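Local coordinates for outer membrane protein assembly factor BamA (Haemophilus ducreyi, PDB 4K3C), which probably takes part, within the Bam complex, in assembling and inserting beta-barrel proteins into the outer membrane, and is represented here by its barrel and last two POTRA domains, at residues R399-G404 with A517-E522; V457-A462 with A490-A495. All blocks are in the same frame, centred on the assembly; numbering follows the deposited sequence.

Interaction 1 of 2, residues R399-G404 with A517-E522; sequences RGFAGG and AGDEIE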
ATOM      1  N   ARG A 399      21.745  -5.747   4.487  1.00 29.55           N
ATOM      2  CA  ARG A 399      22.050  -7.147   4.265  1.00 29.64           C
ATOM      3  C   ARG A 399      23.471  -7.539   4.716  1.00 40.30           C
ATOM      4  O   ARG A 399      24.360  -6.698   4.788  1.00 34.70           O
ATOM      5  CB  ARG A 399      21.740  -7.500   2.825  1.00 29.80           C
ATOM      6  CG  ARG A 399      20.248  -7.385   2.574  1.00 42.77           C
ATOM      7  CD  ARG A 399      19.867  -7.617   1.133  1.00 46.75           C
ATOM      8  NE  ARG A 399      19.972  -6.391   0.348  1.00 42.61           N
ATOM      9  CZ  ARG A 399      19.233  -6.131  -0.721  1.00 48.64           C
ATOM     10  NH1 ARG A 399      19.398  -4.980  -1.371  1.00 58.24           N
ATOM     11  NH2 ARG A 399      18.328  -7.021  -1.131  1.00 42.83           N
ATOM     12  N   GLY A 400      23.665  -8.801   5.094  1.00 42.23           N
ATOM     13  CA  GLY A 400      24.937  -9.216   5.659  1.00 38.68           C
ATOM     14  C   GLY A 400      25.070  -8.951   7.157  1.00 39.46           C
ATOM     15  O   GLY A 400      25.806  -9.639   7.859  1.00 39.10           O
ATOM     16  N   PHE A 401      24.373  -7.951   7.669  1.00 35.90           N
ATOM     17  CA  PHE A 401      24.302  -7.823   9.121  1.00 36.65           C
ATOM     18  C   PHE A 401      23.006  -8.450   9.659  1.00 39.35           C
ATOM     19  O   PHE A 401      21.972  -8.428   8.987  1.00 44.23           O
ATOM     20  CB  PHE A 401      24.458  -6.365   9.544  1.00 32.33           C
ATOM     21  CG  PHE A 401      25.770  -5.754   9.122  1.00 39.38           C
ATOM     22  CD1 PHE A 401      26.017  -5.465   7.790  1.00 40.21           C
ATOM     23  CD2 PHE A 401      26.754  -5.475  10.053  1.00 39.86           C
ATOM     24  CE1 PHE A 401      27.209  -4.906   7.401  1.00 44.70           C
ATOM     25  CE2 PHE A 401      27.949  -4.910   9.660  1.00 44.66           C
ATOM     26  CZ  PHE A 401      28.177  -4.630   8.332  1.00 42.53           C
ATOM     27  N   ALA A 402      23.058  -9.044  10.847  1.00 36.57           N
ATOM     28  CA  ALA A 402      21.851  -9.651  11.397  1.00 43.52           C
ATOM     29  C   ALA A 402      20.848  -8.565  11.738  1.00 42.91           C
ATOM     30  O   ALA A 402      21.223  -7.416  11.962  1.00 43.22           O
ATOM     31  CB  ALA A 402      22.163 -10.471  12.615  1.00 43.68           C
ATOM     32  N   GLY A 403      19.574  -8.930  11.758  1.00 36.70           N
ATOM     33  CA  GLY A 403      18.537  -7.986  12.119  1.00 34.64           C
ATOM     34  C   GLY A 403      18.802  -7.345  13.474  1.00 41.54           C
ATOM     35  O   GLY A 403      19.152  -8.023  14.446  1.00 35.85           O
ATOM     36  N   GLY A 404      18.668  -6.021  13.521  1.00 48.25           N
ATOM     37  CA  GLY A 404      18.798  -5.262  14.753  1.00 50.31           C
ATOM     38  C   GLY A 404      20.177  -5.269  15.373  1.00 56.54           C
ATOM     39  O   GLY A 404      20.321  -4.990  16.562  1.00 65.81           O
ATOM     40  N   ALA A 517      33.726  -3.395  15.441  1.00 56.16           N
ATOM     41  CA  ALA A 517      33.925  -4.437  16.435  1.00 45.50           C
ATOM     42  C   ALA A 517      32.596  -4.764  17.066  1.00 47.36           C
ATOM     43  O   ALA A 517      31.860  -3.858  17.452  1.00 58.15           O
ATOM     44  CB  ALA A 517      34.874  -3.953  17.490  1.00 41.01           C
ATOM     45  N   GLY A 518      32.279  -6.053  17.142  1.00 47.50           N
ATOM     46  CA  GLY A 518      31.097  -6.521  17.851  1.00 48.53           C
ATOM     47  C   GLY A 518      29.809  -6.526  17.053  1.00 53.77           C
ATOM     48  O   GLY A 518      28.738  -6.839  17.588  1.00 63.32           O
ATOM     49  N   ASP A 519      29.911  -6.168  15.776  1.00 47.76           N
ATOM     50  CA  ASP A 519      28.768  -6.185  14.879  1.00 48.35           C
ATOM     51  C   ASP A 519      28.385  -7.608  14.484  1.00 53.13           C
ATOM     52  O   ASP A 519      29.233  -8.389  14.045  1.00 59.63           O
ATOM     53  CB  ASP A 519      29.076  -5.342  13.648  1.00 50.54           C
ATOM     54  CG  ASP A 519      29.096  -3.878  13.964  1.00 57.51           C
ATOM     55  OD1 ASP A 519      28.921  -3.556  15.160  1.00 63.81           O
ATOM     56  OD2 ASP A 519      29.294  -3.058  13.042  1.00 53.77           O
ATOM     57  N   GLU A 520      27.113  -7.966  14.647  1.00 48.86           N
ATOM     58  CA  GLU A 520      26.728  -9.320  14.279  1.00 49.99           C
ATOM     59  C   GLU A 520      26.492  -9.508  12.784  1.00 49.21           C
ATOM     60  O   GLU A 520      25.514  -8.997  12.224  1.00 46.83           O
ATOM     61  CB  GLU A 520      25.521  -9.787  15.045  1.00 35.01           C
ATOM     62  CG  GLU A 520      25.043 -11.093  14.525  1.00 62.98           C
ATOM     63  CD  GLU A 520      24.045 -11.690  15.434  1.00 67.29           C
ATOM     64  OE1 GLU A 520      24.111 -11.328  16.622  1.00 62.20           O
ATOM     65  OE2 GLU A 520      23.210 -12.504  14.976  1.00 76.22           O
ATOM     66  N   ILE A 521      27.388 -10.269  12.158  1.00 42.28           N
ATOM     67  CA  ILE A 521      27.334 -10.534  10.727  1.00 39.09           C
ATOM     68  C   ILE A 521      26.566 -11.806  10.395  1.00 35.97           C
ATOM     69  O   ILE A 521      26.943 -12.880  10.823  1.00 46.40           O
ATOM     70  CB  ILE A 521      28.759 -10.692  10.148  1.00 46.14           C
ATOM     71  CG1 ILE A 521      29.590  -9.443  10.427  1.00 35.06           C
ATOM     72  CG2 ILE A 521      28.704 -10.967   8.658  1.00 49.48           C
ATOM     73  CD1 ILE A 521      28.973  -8.175   9.903  1.00 33.92           C
ATOM     74  N   GLU A 522      25.502 -11.677   9.616  1.00 36.14           N
ATOM     75  CA  GLU A 522      24.749 -12.827   9.115  1.00 44.37           C
ATOM     76  C   GLU A 522      24.678 -12.725   7.594  1.00 50.94           C
ATOM     77  O   GLU A 522      23.764 -12.112   7.046  1.00 59.88           O
ATOM     78  CB  GLU A 522      23.345 -12.824   9.717  1.00 52.59           C
ATOM     79  CG  GLU A 522      22.351 -13.821   9.145  1.00 51.78           C
ATOM     80  CD  GLU A 522      20.970 -13.687   9.783  1.00 65.62           C
ATOM     81  OE1 GLU A 522      20.405 -12.563   9.786  1.00 68.89           O
ATOM     82  OE2 GLU A 522      20.457 -14.707  10.297  1.00 79.15           O
TER
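Phe401 and Ile521 face each other across a short antiparallel pairing, and their side chains lie side by side, pointing the same way. CB of Phe401 lies near the carbonyl of Glu520. With CG beside the backbone N and anti to the carbonyl carbon (chi1 -60°), the ring passes under the methyl of Ile521. CG is 4.1 Å from Ile521 CD1, while farther out CD2 comes to 3.5 Å and CE2 to 3.4 Å of that same CD1, the methyl lying over the face but shifted toward the rim; CZ, at the tip, stays beneath it too. This is a CH-pi contact. CE2 also meets OD2 of Asp519 obliquely, at 4.1 Å; the carboxylate takes its stronger partner elsewhere, in a salt bridge with Arg489.

The backbone supplies the rest. Ala402 N donates to Glu520 O at 2.8 Å in a nearly straight bond (175°), whereas the bond from Glu522 N to Gly400 O is weak and bent. Gly400 has positive phi (84°), a backbone conformation in which a CB would press on the preceding carbonyl oxygen, so glycine suits it. The small CB of Ala402 touches both extended glutamates, with OE2 of Glu520 at 3.3 Å along one side and CB of Glu522 at 3.9 Å on another.

The sequence Arg-Gly-Phe is the signature of the long loop that Omp85 proteins fold back into the barrel, here meeting the start of the last strand, 521-531. With no charge pair across the two segments, their join depends on backbone bonding and apolar fit.

Interaction 2 of 2, residues V457-A462 with A490-A495; sequences VFVDAA and ASAGIA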
ATOM      1  N   VAL A 457      22.569  -7.099  -7.883  1.00 39.11           N
ATOM      2  CA  VAL A 457      23.808  -6.926  -7.143  1.00 33.43           C
ATOM      3  C   VAL A 457      23.714  -5.571  -6.496  1.00 41.76           C
ATOM      4  O   VAL A 457      23.315  -4.597  -7.144  1.00 48.55           O
ATOM      5  CB  VAL A 457      25.026  -6.986  -8.064  1.00 42.53           C
ATOM      6  CG1 VAL A 457      26.261  -6.468  -7.351  1.00 42.71           C
ATOM      7  CG2 VAL A 457      25.237  -8.426  -8.560  1.00 38.63           C
ATOM      8  N   PHE A 458      24.053  -5.492  -5.215  1.00 36.21           N
ATOM      9  CA  PHE A 458      23.617  -4.339  -4.431  1.00 41.14           C
ATOM     10  C   PHE A 458      24.729  -3.825  -3.531  1.00 43.12           C
ATOM     11  O   PHE A 458      25.734  -4.521  -3.288  1.00 38.11           O
ATOM     12  CB  PHE A 458      22.358  -4.687  -3.586  1.00 30.73           C
ATOM     13  CG  PHE A 458      22.628  -5.694  -2.518  1.00 42.44           C
ATOM     14  CD1 PHE A 458      23.071  -5.297  -1.269  1.00 39.16           C
ATOM     15  CD2 PHE A 458      22.489  -7.046  -2.770  1.00 49.04           C
ATOM     16  CE1 PHE A 458      23.365  -6.221  -0.299  1.00 40.69           C
ATOM     17  CE2 PHE A 458      22.773  -7.978  -1.792  1.00 52.23           C
ATOM     18  CZ  PHE A 458      23.212  -7.560  -0.555  1.00 47.15           C
ATOM     19  N   VAL A 459      24.528  -2.604  -3.038  1.00 30.46           N
ATOM     20  CA  VAL A 459      25.306  -2.078  -1.927  1.00 35.88           C
ATOM     21  C   VAL A 459      24.330  -1.482  -0.921  1.00 38.57           C
ATOM     22  O   VAL A 459      23.589  -0.544  -1.239  1.00 44.23           O
ATOM     23  CB  VAL A 459      26.344  -1.013  -2.378  1.00 46.83           C
ATOM     24  CG1 VAL A 459      26.825  -0.195  -1.187  1.00 30.17           C
ATOM     25  CG2 VAL A 459      27.515  -1.679  -3.080  1.00 31.03           C
ATOM     26  N   ASP A 460      24.291  -2.041   0.281  1.00 41.89           N
ATOM     27  CA  ASP A 460      23.445  -1.468   1.327  1.00 42.66           C
ATOM     28  C   ASP A 460      24.372  -0.710   2.261  1.00 41.11           C
ATOM     29  O   ASP A 460      25.569  -0.991   2.328  1.00 38.32           O
ATOM     30  CB  ASP A 460      22.675  -2.544   2.119  1.00 44.83           C
ATOM     31  CG  ASP A 460      21.601  -3.263   1.292  1.00 47.90           C
ATOM     32  OD1 ASP A 460      21.356  -2.889   0.133  1.00 51.48           O
ATOM     33  OD2 ASP A 460      20.975  -4.208   1.822  1.00 53.16           O
ATOM     34  N   ALA A 461      23.816   0.253   2.982  1.00 45.47           N
ATOM     35  CA  ALA A 461      24.578   1.050   3.935  1.00 43.78           C
ATOM     36  C   ALA A 461      23.608   1.720   4.897  1.00 43.64           C
ATOM     37  O   ALA A 461      22.562   2.235   4.482  1.00 41.45           O
ATOM     38  CB  ALA A 461      25.429   2.083   3.219  1.00 31.60           C
ATOM     39  N   ALA A 462      23.957   1.689   6.180  1.00 43.25           N
ATOM     40  CA  ALA A 462      23.048   2.091   7.252  1.00 43.55           C
ATOM     41  C   ALA A 462      23.820   2.647   8.448  1.00 49.91           C
ATOM     42  O   ALA A 462      25.023   2.399   8.597  1.00 58.37           O
ATOM     43  CB  ALA A 462      22.204   0.915   7.680  1.00 40.20           C
ATOM     44  N   ALA A 490      28.268  -0.810   5.853  1.00 34.79           N
ATOM     45  CA  ALA A 490      27.796  -1.074   4.527  1.00 30.21           C
ATOM     46  C   ALA A 490      28.221  -2.454   4.056  1.00 81.70           C
ATOM     47  O   ALA A 490      29.114  -3.082   4.606  1.00 31.12           O
ATOM     48  CB  ALA A 490      28.300  -0.027   3.614  1.00 30.26           C
ATOM     49  N   SER A 491      27.564  -2.920   3.015  1.00 30.36           N
ATOM     50  CA  SER A 491      27.810  -4.247   2.521  1.00 40.31           C
ATOM     51  C   SER A 491      27.524  -4.293   1.043  1.00 40.57           C
ATOM     52  O   SER A 491      26.867  -3.399   0.500  1.00 42.53           O
ATOM     53  CB  SER A 491      26.880  -5.231   3.226  1.00 47.76           C
ATOM     54  OG  SER A 491      25.520  -5.041   2.848  1.00 45.80           O
ATOM     55  N   ALA A 492      27.987  -5.360   0.404  1.00 35.92           N
ATOM     56  CA  ALA A 492      27.688  -5.589  -1.000  1.00 36.23           C
ATOM     57  C   ALA A 492      27.373  -7.062  -1.254  1.00 35.30           C
ATOM     58  O   ALA A 492      27.973  -7.952  -0.632  1.00 32.44           O
ATOM     59  CB  ALA A 492      28.829  -5.146  -1.838  1.00 31.93           C
ATOM     60  N   GLY A 493      26.423  -7.335  -2.147  1.00 33.09           N
ATOM     61  CA  GLY A 493      26.095  -8.723  -2.389  1.00 39.25           C
ATOM     62  C   GLY A 493      25.310  -9.050  -3.629  1.00 32.97           C
ATOM     63  O   GLY A 493      25.049  -8.186  -4.466  1.00 34.93           O
ATOM     64  N   ILE A 494      24.984 -10.329  -3.747  1.00 33.57           N
ATOM     65  CA  ILE A 494      24.011 -10.845  -4.707  1.00 52.82           C
ATOM     66  C   ILE A 494      22.684 -11.018  -3.982  1.00 41.67           C
ATOM     67  O   ILE A 494      22.638 -11.207  -2.769  1.00 33.83           O
ATOM     68  CB  ILE A 494      24.416 -12.233  -5.239  1.00 54.87           C
ATOM     69  CG1 ILE A 494      25.903 -12.255  -5.565  1.00 69.23           C
ATOM     70  CG2 ILE A 494      23.624 -12.603  -6.490  1.00 44.83           C
ATOM     71  CD1 ILE A 494      26.287 -11.302  -6.652  1.00 73.00           C
ATOM     72  N   ALA A 495      21.599 -10.965  -4.729  1.00 42.19           N
ATOM     73  CA  ALA A 495      20.291 -11.079  -4.132  1.00 52.24           C
ATOM     74  C   ALA A 495      19.382 -11.699  -5.169  1.00 60.28           C
ATOM     75  O   ALA A 495      19.301 -11.227  -6.304  1.00 68.18           O
ATOM     76  CB  ALA A 495      19.788  -9.709  -3.703  1.00 32.29           C
TER
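Ser491 N donates to Asp460 O over 2.9 Å, at 159°, and the same pair is closed the other way by Asp460 N, which gives a more bent bond (138°) to Ser491 O. At the next hydrogen-bonded pair, Phe458 N reaches Gly493 O at 3.0 Å and Gly493 N returns to Phe458 O. Between them stands the non-hydrogen-bonded pair Val459-Ala492, where a CA-H group adds to the grip: Val459 CA lies 3.2 Å from Ser491 O.

Phe458 contributes the largest share of the buried surface. Its CG sits between the backbone N and the carbonyl carbon (chi1 66°), a torsion that folds the ring over the neighbouring strand instead of along its own. Gly493 N lies 3.5 Å from the plane of the Phe458 ring, over its centre, while Ile494 O comes in at the edge, 3.4 Å from CE2. Gly493, without a side chain, lets the ring settle directly on the backbone, an arrangement known as aromatic rescue of glycine. The strands, 453-465 and 489-500, are neighbours in the antiparallel transmembrane barrel of the Omp85 family, and their residues alternate between its two faces. Phe458, Asp460 and Ser491 share the buried face. There the Asp460 carboxylate forms a salt bridge with Arg399, whose backbone carbonyl is bonded to Ser491 OG; Arg399 also makes a cation-pi contact with Phe458.

The other face is apolar, as befits a surface likely to meet lipid. Val457 CG2 meets Ile494 CD1 at 3.6 Å, the two side chains crossing at a slant, and Val459 CG2 touches Ala492 CB. Ala461 and Ala490 bring their CB atoms together at 3.6 Å, small residues fitting two closely spaced backbones.

In the fold
Arg399 joins the two contacts: it begins segment 399-404 of interaction 1, yet its side chain and carbonyl reach the buried face of interaction 2; the centres of the two contacts lie about 13 Å apart. Interaction 2 is wall, a regular ladder between adjacent barrel strands with polar groups inside. Interaction 1, by contrast, is where a loop meets the start of another strand, partly buried, with no fully exposed residue among those that touch, whereas interaction 2 has exposed residues on its apolar face. The pairing of interaction 1 is short and irregular. Both use a phenylalanine ring, one under a methyl and the other on bare backbone. Phe401 also packs against Ala490 O, so the loop touches this wall directly.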